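Local coordinates for protein methylxanthine N1-demethylase NdmA (Pseudomonas putida, PDB 6ICN) that catalyses the N1-demethylation of caffeine to theobromine and formaldehyde, as a Rieske non-heme iron oxygenase that carries a [2Fe-2S] cluster, at residues V38-E43 with K279-F284; Y138-I143 with V265-S270. One frame throughout, in Å; residues are numbered along the deposited sequence.

Contacts 1 and 2 lie side by side in one interface, their centres about 6 Å apart, where the antiparallel sheet of the Rieske region meets the large antiparallel sheet of the catalytic region. Along the chain the order is 38-43, 138-143, 265-270, 279-284, so contact 2 falls between the two halves of contact 1. Strands 35-40 and 140-144 are neighbours in the first sheet; strands 263-274 and 277-286 follow one another and pair in the second, where I283 O and F267 N probably share a hydrogen bond. Contact 1 supplies the charged grip and contact 2 the aromatic core, and together they join the cluster-bearing part to the caffeine-binding part.

Contact 1 (V38-E43 with K279-F284); sequences VCTVTE and KNFLIF
K279 and E43 form a salt bridge in a largely buried contact, backed by the ring of F281, where the edge strand of the Rieske sheet and the helix after it meet strand 277-286 of the catalytic region. The short strand axes run 38° apart and come within 8.2 Å, so side chains bridge the gap. K279 does so fully stretched: with CG opposite its own backbone N (chi1 177°) and every later torsion extended, it carries NZ to the backbone of 38-43. There NZ gives a hydrogen bond to V38 O at 2.9 Å and a second to E43 OE1 at 3.0 Å, meeting this oxygen on the syn side but 28° out of the carboxylate plane; the bond to OE2 is weak. The anti lone pair of OE1 takes T40 N at 2.9 Å, while E43 N returns a bond to T40 OG1 at 2.8 Å, a capping box that starts helix 41-47. OE1 thus completes the capping box and accepts from the lysine as well. With an alanine at E43, the buried K279 ammonium would probably lose its paired carboxylate and T40 N its acceptor. F281 lies alongside, its CZ 3.5 Å from C39 N, and T40 CG2 meets the ring in plane at its edge, 3.9 Å from CD2. Strand 166-175 adjoins the pair, E43 touching P172 and K279 touching W174. Strand 140-144 pairs with 35-40 through I141, and F281 also packs on V269 of strand 263-274.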
ATOM      1  N   VAL A  38      -3.239  26.428 -18.032  1.00 13.75           N
ATOM      2  CA  VAL A  38      -2.756  25.053 -18.014  1.00 13.97           C
ATOM      3  C   VAL A  38      -1.948  24.729 -16.773  1.00 15.34           C
ATOM      4  O   VAL A  38      -1.856  23.543 -16.411  1.00 16.30           O
ATOM      5  CB  VAL A  38      -1.946  24.718 -19.281  1.00 17.19           C
ATOM      6  CG1 VAL A  38      -2.869  24.807 -20.511  1.00 15.47           C
ATOM      7  CG2 VAL A  38      -0.708  25.643 -19.433  1.00 17.13           C
ATOM      8  N   CYS A  39      -1.398  25.724 -16.097  1.00 15.80           N
ATOM      9  CA  CYS A  39      -0.616  25.500 -14.891  1.00 15.82           C
ATOM     10  C   CYS A  39      -0.415  26.840 -14.215  1.00 15.69           C
ATOM     11  O   CYS A  39      -0.632  27.893 -14.824  1.00 16.87           O
ATOM     12  CB  CYS A  39       0.731  24.841 -15.216  1.00 15.78           C
ATOM     13  SG  CYS A  39       1.886  25.863 -16.201  1.00 17.05           S
ATOM     14  N   THR A  40      -0.044  26.792 -12.938  1.00 16.51           N
ATOM     15  CA  THR A  40       0.451  27.997 -12.290  1.00 15.40           C
ATOM     16  C   THR A  40       1.921  28.198 -12.645  1.00 16.27           C
ATOM     17  O   THR A  40       2.627  27.259 -13.038  1.00 15.97           O
ATOM     18  CB  THR A  40       0.324  27.921 -10.765  1.00 18.32           C
ATOM     19  OG1 THR A  40       1.189  26.887 -10.264  1.00 17.78           O
ATOM     20  CG2 THR A  40      -1.125  27.628 -10.350  1.00 17.11           C
ATOM     21  N   VAL A  41       2.369  29.453 -12.522  1.00 16.44           N
ATOM     22  CA  VAL A  41       3.798  29.742 -12.670  1.00 14.29           C
ATOM     23  C   VAL A  41       4.598  28.929 -11.663  1.00 17.14           C
ATOM     24  O   VAL A  41       5.636  28.342 -11.999  1.00 16.35           O
ATOM     25  CB  VAL A  41       4.064  31.254 -12.532  1.00 16.79           C
ATOM     26  CG1 VAL A  41       5.581  31.540 -12.496  1.00 20.04           C
ATOM     27  CG2 VAL A  41       3.428  32.001 -13.710  1.00 18.81           C
ATOM     28  N   THR A  42       4.076  28.813 -10.438  1.00 17.68           N
ATOM     29  CA  THR A  42       4.700  27.983  -9.408  1.00 17.43           C
ATOM     30  C   THR A  42       4.890  26.539  -9.880  1.00 16.38           C
ATOM     31  O   THR A  42       5.981  25.965  -9.728  1.00 16.24           O
ATOM     32  CB  THR A  42       3.864  28.055  -8.133  1.00 17.82           C
ATOM     33  OG1 THR A  42       4.002  29.376  -7.584  1.00 20.36           O
ATOM     34  CG2 THR A  42       4.358  27.022  -7.103  1.00 21.38           C
ATOM     35  N   GLU A  43       3.861  25.941 -10.494  1.00 16.57           N
ATOM     36  CA  GLU A  43       4.026  24.589 -11.031  1.00 17.94           C
ATOM     37  C   GLU A  43       5.132  24.524 -12.079  1.00 15.53           C
ATOM     38  O   GLU A  43       5.929  23.578 -12.092  1.00 16.70           O
ATOM     39  CB  GLU A  43       2.712  24.090 -11.637  1.00 15.23           C
ATOM     40  CG  GLU A  43       1.677  23.670 -10.642  1.00 21.48           C
ATOM     41  CD  GLU A  43       0.425  23.184 -11.337  1.00 25.08           C
ATOM     42  OE1 GLU A  43      -0.141  23.962 -12.125  1.00 19.44           O
ATOM     43  OE2 GLU A  43       0.009  22.026 -11.100  1.00 32.30           O
ATOM     44  N   LYS A 279      -8.666  20.461 -14.662  1.00 16.13           N
ATOM     45  CA  LYS A 279      -7.689  20.979 -13.717  1.00 16.84           C
ATOM     46  C   LYS A 279      -8.137  22.394 -13.389  1.00 18.43           C
ATOM     47  O   LYS A 279      -8.205  23.255 -14.281  1.00 19.12           O
ATOM     48  CB  LYS A 279      -6.283  20.949 -14.324  1.00 17.23           C
ATOM     49  CG  LYS A 279      -5.202  21.545 -13.440  1.00 15.51           C
ATOM     50  CD  LYS A 279      -3.876  21.552 -14.212  1.00 16.83           C
ATOM     51  CE  LYS A 279      -2.744  22.027 -13.305  1.00 19.56           C
ATOM     52  NZ  LYS A 279      -1.410  21.959 -14.017  1.00 19.19           N
ATOM     53  N   ASN A 280      -8.501  22.625 -12.133  1.00 15.58           N
ATOM     54  CA  ASN A 280      -9.187  23.844 -11.744  1.00 16.24           C
ATOM     55  C   ASN A 280      -8.273  24.762 -10.945  1.00 16.48           C
ATOM     56  O   ASN A 280      -7.449  24.304 -10.150  1.00 17.77           O
ATOM     57  CB  ASN A 280     -10.452  23.508 -10.960  1.00 17.19           C
ATOM     58  CG  ASN A 280     -11.382  22.626 -11.774  1.00 18.95           C
ATOM     59  OD1 ASN A 280     -12.020  23.101 -12.720  1.00 20.62           O
ATOM     60  ND2 ASN A 280     -11.416  21.331 -11.459  1.00 18.61           N
ATOM     61  N   PHE A 281      -8.428  26.067 -11.161  1.00 15.50           N
ATOM     62  CA  PHE A 281      -7.616  27.082 -10.507  1.00 15.79           C
ATOM     63  C   PHE A 281      -8.517  28.036  -9.734  1.00 17.05           C
ATOM     64  O   PHE A 281      -9.550  28.479 -10.252  1.00 17.56           O
ATOM     65  CB  PHE A 281      -6.785  27.864 -11.543  1.00 16.15           C
ATOM     66  CG  PHE A 281      -5.880  26.992 -12.384  1.00 14.63           C
ATOM     67  CD1 PHE A 281      -6.369  26.345 -13.524  1.00 15.41           C
ATOM     68  CD2 PHE A 281      -4.540  26.809 -12.036  1.00 15.89           C
ATOM     69  CE1 PHE A 281      -5.537  25.539 -14.307  1.00 15.60           C
ATOM     70  CE2 PHE A 281      -3.699  25.991 -12.812  1.00 17.21           C
ATOM     71  CZ  PHE A 281      -4.192  25.354 -13.940  1.00 17.29           C
ATOM     72  N   LEU A 282      -8.126  28.346  -8.498  1.00 15.36           N
ATOM     73  CA  LEU A 282      -8.756  29.396  -7.708  1.00 16.54           C
ATOM     74  C   LEU A 282      -7.693  30.394  -7.273  1.00 16.77           C
ATOM     75  O   LEU A 282      -6.664  30.012  -6.693  1.00 18.50           O
ATOM     76  CB  LEU A 282      -9.471  28.847  -6.460  1.00 15.98           C
ATOM     77  CG  LEU A 282     -10.085  29.958  -5.580  1.00 17.85           C
ATOM     78  CD1 LEU A 282     -11.279  30.598  -6.297  1.00 18.72           C
ATOM     79  CD2 LEU A 282     -10.497  29.439  -4.196  1.00 21.70           C
ATOM     80  N   ILE A 283      -7.929  31.660  -7.583  1.00 15.62           N
ATOM     81  CA  ILE A 283      -7.162  32.771  -7.038  1.00 14.91           C
ATOM     82  C   ILE A 283      -8.134  33.609  -6.226  1.00 17.12           C
ATOM     83  O   ILE A 283      -9.245  33.888  -6.695  1.00 18.15           O
ATOM     84  CB  ILE A 283      -6.527  33.622  -8.154  1.00 16.42           C
ATOM     85  CG1 ILE A 283      -5.741  32.749  -9.124  1.00 17.45           C
ATOM     86  CG2 ILE A 283      -5.615  34.697  -7.559  1.00 17.18           C
ATOM     87  CD1 ILE A 283      -5.135  33.517 -10.280  1.00 18.39           C
ATOM     88  N   PHE A 284      -7.744  34.011  -5.018  1.00 16.33           N
ATOM     89  CA  PHE A 284      -8.655  34.842  -4.244  1.00 16.82           C
ATOM     90  C   PHE A 284      -7.912  36.037  -3.674  1.00 19.89           C
ATOM     91  O   PHE A 284      -6.721  35.961  -3.349  1.00 20.10           O
ATOM     92  CB  PHE A 284      -9.403  34.057  -3.127  1.00 19.69           C
ATOM     93  CG  PHE A 284      -8.523  33.553  -2.022  1.00 19.87           C
ATOM     94  CD1 PHE A 284      -7.900  32.322  -2.124  1.00 17.63           C
ATOM     95  CD2 PHE A 284      -8.339  34.304  -0.872  1.00 18.56           C
ATOM     96  CE1 PHE A 284      -7.103  31.852  -1.094  1.00 19.66           C
ATOM     97  CE2 PHE A 284      -7.522  33.850   0.158  1.00 19.96           C
ATOM     98  CZ  PHE A 284      -6.902  32.623   0.044  1.00 19.79           C
TER

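Contact 2 (Y138-I143 with V265-S270); sequences YGLIWI and VLFNVS. With CFF (caffeine), chain F.
Y138 turns the edge of its ring toward the face of F267, an edge-to-face pair with centroids 5.8 Å apart and planes at 68°. Its hydroxyl is tied to P155 O, which fixes the far end of the ring. L140 comes next, entering strand 140-144 and sending CD1 tip to tip against V269 CG1 at 4.1 Å; the same methyl lies at the edge of the F267 ring. Two residues on, W142 and F267 approach from opposite directions, and W142 CH2 meets F267 CZ at 4.0 Å, each atom close to the plane of the other ring, so the two rings touch edge to edge. CH2 also rests near V269 CG1, while NE1 at the other end of the indole hydrogen-bonds to R137 O. F267 reaches these side chains because its first torsion (chi1 177°) swings the ring away from the backbone N, and F157 meets its ring as well. The neighbouring L266 belongs to the caffeine pocket and puts CD1 3.4 Å from C4 of the bound substrate. Strand 263-274 therefore turns one side to the Rieske sheet and the other to the substrate, an apolar part of the interface between the Rieske and catalytic sheets of a Rieske oxygenase.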
ATOM      1  N   TYR A 138      -1.670  36.845 -14.201  1.00 18.15           N
ATOM      2  CA  TYR A 138      -2.214  36.582 -12.865  1.00 19.27           C
ATOM      3  C   TYR A 138      -1.502  35.451 -12.150  1.00 17.76           C
ATOM      4  O   TYR A 138      -2.034  34.918 -11.171  1.00 18.65           O
ATOM      5  CB  TYR A 138      -3.715  36.253 -12.893  1.00 18.02           C
ATOM      6  CG  TYR A 138      -4.534  37.130 -13.800  1.00 20.36           C
ATOM      7  CD1 TYR A 138      -4.417  38.516 -13.752  1.00 21.02           C
ATOM      8  CD2 TYR A 138      -5.422  36.568 -14.709  1.00 20.02           C
ATOM      9  CE1 TYR A 138      -5.185  39.327 -14.580  1.00 20.99           C
ATOM     10  CE2 TYR A 138      -6.193  37.374 -15.541  1.00 21.02           C
ATOM     11  CZ  TYR A 138      -6.055  38.746 -15.475  1.00 24.19           C
ATOM     12  OH  TYR A 138      -6.812  39.556 -16.285  1.00 27.66           O
ATOM     13  N   GLY A 139      -0.302  35.062 -12.590  1.00 17.38           N
ATOM     14  CA  GLY A 139       0.361  33.941 -11.950  1.00 18.66           C
ATOM     15  C   GLY A 139      -0.005  32.590 -12.529  1.00 18.41           C
ATOM     16  O   GLY A 139       0.406  31.551 -11.977  1.00 17.20           O
ATOM     17  N   LEU A 140      -0.785  32.567 -13.599  1.00 17.62           N
ATOM     18  CA  LEU A 140      -1.072  31.350 -14.342  1.00 15.87           C
ATOM     19  C   LEU A 140      -0.450  31.441 -15.727  1.00 15.39           C
ATOM     20  O   LEU A 140      -0.187  32.530 -16.248  1.00 18.06           O
ATOM     21  CB  LEU A 140      -2.586  31.120 -14.474  1.00 17.19           C
ATOM     22  CG  LEU A 140      -3.449  31.200 -13.202  1.00 15.58           C
ATOM     23  CD1 LEU A 140      -4.931  30.932 -13.496  1.00 16.57           C
ATOM     24  CD2 LEU A 140      -2.945  30.273 -12.113  1.00 18.11           C
ATOM     25  N   ILE A 141      -0.264  30.279 -16.338  1.00 15.85           N
ATOM     26  CA  ILE A 141       0.199  30.164 -17.719  1.00 15.21           C
ATOM     27  C   ILE A 141      -1.001  29.792 -18.574  1.00 16.27           C
ATOM     28  O   ILE A 141      -1.694  28.801 -18.280  1.00 17.67           O
ATOM     29  CB  ILE A 141       1.310  29.105 -17.859  1.00 17.27           C
ATOM     30  CG1 ILE A 141       2.509  29.454 -16.984  1.00 21.26           C
ATOM     31  CG2 ILE A 141       1.702  28.932 -19.326  1.00 19.69           C
ATOM     32  CD1 ILE A 141       3.134  30.759 -17.338  1.00 22.77           C
ATOM     33  N   TRP A 142      -1.245  30.578 -19.634  1.00 15.38           N
ATOM     34  CA  TRP A 142      -2.411  30.430 -20.496  1.00 15.25           C
ATOM     35  C   TRP A 142      -1.988  30.034 -21.905  1.00 15.53           C
ATOM     36  O   TRP A 142      -0.987  30.536 -22.422  1.00 17.60           O
ATOM     37  CB  TRP A 142      -3.191  31.745 -20.578  1.00 17.07           C
ATOM     38  CG  TRP A 142      -3.611  32.306 -19.272  1.00 16.06           C
ATOM     39  CD1 TRP A 142      -2.837  33.014 -18.382  1.00 15.23           C
ATOM     40  CD2 TRP A 142      -4.921  32.238 -18.703  1.00 16.21           C
ATOM     41  NE1 TRP A 142      -3.598  33.377 -17.290  1.00 16.03           N
ATOM     42  CE2 TRP A 142      -4.872  32.899 -17.458  1.00 16.28           C
ATOM     43  CE3 TRP A 142      -6.127  31.636 -19.105  1.00 16.90           C
ATOM     44  CZ2 TRP A 142      -5.989  33.027 -16.631  1.00 16.24           C
ATOM     45  CZ3 TRP A 142      -7.229  31.764 -18.290  1.00 16.31           C
ATOM     46  CH2 TRP A 142      -7.155  32.448 -17.063  1.00 16.76           C
ATOM     47  N   ILE A 143      -2.748  29.137 -22.536  1.00 15.11           N
ATOM     48  CA  ILE A 143      -2.467  28.678 -23.891  1.00 14.46           C
ATOM     49  C   ILE A 143      -3.717  28.814 -24.755  1.00 17.38           C
ATOM     50  O   ILE A 143      -4.821  28.469 -24.323  1.00 16.13           O
ATOM     51  CB  ILE A 143      -1.961  27.219 -23.911  1.00 14.10           C
ATOM     52  CG1 ILE A 143      -0.579  27.138 -23.259  1.00 15.66           C
ATOM     53  CG2 ILE A 143      -1.885  26.683 -25.349  1.00 14.62           C
ATOM     54  CD1 ILE A 143      -0.080  25.694 -23.133  1.00 15.90           C
ATOM     55  N   VAL A 265     -12.590  38.729  -3.458  1.00 21.43           N
ATOM     56  CA  VAL A 265     -12.747  38.381  -4.869  1.00 20.27           C
ATOM     57  C   VAL A 265     -12.343  36.926  -5.063  1.00 22.15           C
ATOM     58  O   VAL A 265     -11.272  36.514  -4.606  1.00 20.32           O
ATOM     59  CB  VAL A 265     -11.903  39.288  -5.781  1.00 21.86           C
ATOM     60  CG1 VAL A 265     -12.168  38.966  -7.244  1.00 22.04           C
ATOM     61  CG2 VAL A 265     -12.182  40.771  -5.484  1.00 23.75           C
ATOM     62  N   LEU A 266     -13.184  36.161  -5.752  1.00 20.25           N
ATOM     63  CA  LEU A 266     -12.882  34.782  -6.121  1.00 19.20           C
ATOM     64  C   LEU A 266     -12.758  34.695  -7.633  1.00 19.90           C
ATOM     65  O   LEU A 266     -13.675  35.091  -8.363  1.00 21.90           O
ATOM     66  CB  LEU A 266     -13.963  33.817  -5.636  1.00 19.67           C
ATOM     67  CG  LEU A 266     -14.239  33.836  -4.138  1.00 24.48           C
ATOM     68  CD1 LEU A 266     -15.590  33.194  -3.872  1.00 28.14           C
ATOM     69  CD2 LEU A 266     -13.133  33.095  -3.381  1.00 23.70           C
ATOM     70  N   PHE A 267     -11.632  34.177  -8.108  1.00 18.85           N
ATOM     71  CA  PHE A 267     -11.408  33.997  -9.535  1.00 19.03           C
ATOM     72  C   PHE A 267     -11.213  32.508  -9.764  1.00 20.16           C
ATOM     73  O   PHE A 267     -10.222  31.921  -9.306  1.00 18.39           O
ATOM     74  CB  PHE A 267     -10.205  34.813 -10.010  1.00 17.47           C
ATOM     75  CG  PHE A 267      -9.863  34.624 -11.459  1.00 19.51           C
ATOM     76  CD1 PHE A 267     -10.588  35.272 -12.459  1.00 19.94           C
ATOM     77  CD2 PHE A 267      -8.801  33.810 -11.833  1.00 19.03           C
ATOM     78  CE1 PHE A 267     -10.252  35.113 -13.787  1.00 18.64           C
ATOM     79  CE2 PHE A 267      -8.454  33.637 -13.179  1.00 20.76           C
ATOM     80  CZ  PHE A 267      -9.180  34.290 -14.159  1.00 21.26           C
ATOM     81  N   ASN A 268     -12.173  31.887 -10.434  1.00 17.30           N
ATOM     82  CA  ASN A 268     -12.144  30.445 -10.642  1.00 17.69           C
ATOM     83  C   ASN A 268     -12.169  30.156 -12.134  1.00 18.78           C
ATOM     84  O   ASN A 268     -13.009  30.700 -12.860  1.00 18.32           O
ATOM     85  CB  ASN A 268     -13.325  29.765  -9.932  1.00 20.71           C
ATOM     86  CG  ASN A 268     -13.152  28.249  -9.842  1.00 27.88           C
ATOM     87  OD1 ASN A 268     -13.643  27.523 -10.709  1.00 25.97           O
ATOM     88  ND2 ASN A 268     -12.424  27.766  -8.804  1.00 20.79           N
ATOM     89  N   VAL A 269     -11.244  29.318 -12.601  1.00 17.07           N
ATOM     90  CA  VAL A 269     -11.212  28.945 -14.015  1.00 16.64           C
ATOM     91  C   VAL A 269     -10.816  27.473 -14.153  1.00 20.31           C
ATOM     92  O   VAL A 269      -9.968  26.963 -13.409  1.00 18.08           O
ATOM     93  CB  VAL A 269     -10.277  29.890 -14.810  1.00 18.20           C
ATOM     94  CG1 VAL A 269      -8.838  29.899 -14.219  1.00 19.61           C
ATOM     95  CG2 VAL A 269     -10.282  29.552 -16.307  1.00 16.85           C
ATOM     96  N   SER A 270     -11.447  26.783 -15.102  1.00 19.94           N
ATOM     97  CA  SER A 270     -11.224  25.359 -15.334  1.00 20.11           C
ATOM     98  C   SER A 270     -10.415  25.160 -16.609  1.00 22.02           C
ATOM     99  O   SER A 270     -10.769  25.704 -17.662  1.00 24.28           O
ATOM    100  CB  SER A 270     -12.548  24.586 -15.463  1.00 18.97           C
ATOM    101  OG  SER A 270     -13.388  24.737 -14.333  1.00 21.79           O
TER
HETATM  102  N1  CFF F 402     -18.398  29.561  -4.578  1.00 27.43           N
HETATM  103  C2  CFF F 402     -18.953  30.610  -3.890  1.00 30.14           C
HETATM  104  C10 CFF F 402     -19.082  29.016  -5.737  1.00 27.58           C
HETATM  105  C6  CFF F 402     -17.235  29.030  -4.190  1.00 27.94           C
HETATM  106  N3  CFF F 402     -18.321  31.122  -2.804  1.00 30.34           N
HETATM  107  O11 CFF F 402     -19.994  31.076  -4.244  1.00 27.76           O
HETATM  108  C12 CFF F 402     -18.903  32.237  -2.064  1.00 29.20           C
HETATM  109  C4  CFF F 402     -17.143  30.586  -2.407  1.00 29.57           C
HETATM  110  C5  CFF F 402     -16.593  29.559  -3.086  1.00 25.65           C
HETATM  111  N9  CFF F 402     -16.321  30.893  -1.388  1.00 32.45           N
HETATM  112  O13 CFF F 402     -16.753  28.111  -4.794  1.00 25.79           O
HETATM  113  N7  CFF F 402     -15.429  29.244  -2.488  1.00 26.44           N
HETATM  114  C8  CFF F 402     -15.265  30.064  -1.443  1.00 27.13           C
HETATM  115  C14 CFF F 402     -14.357  28.281  -2.676  1.00 28.08           C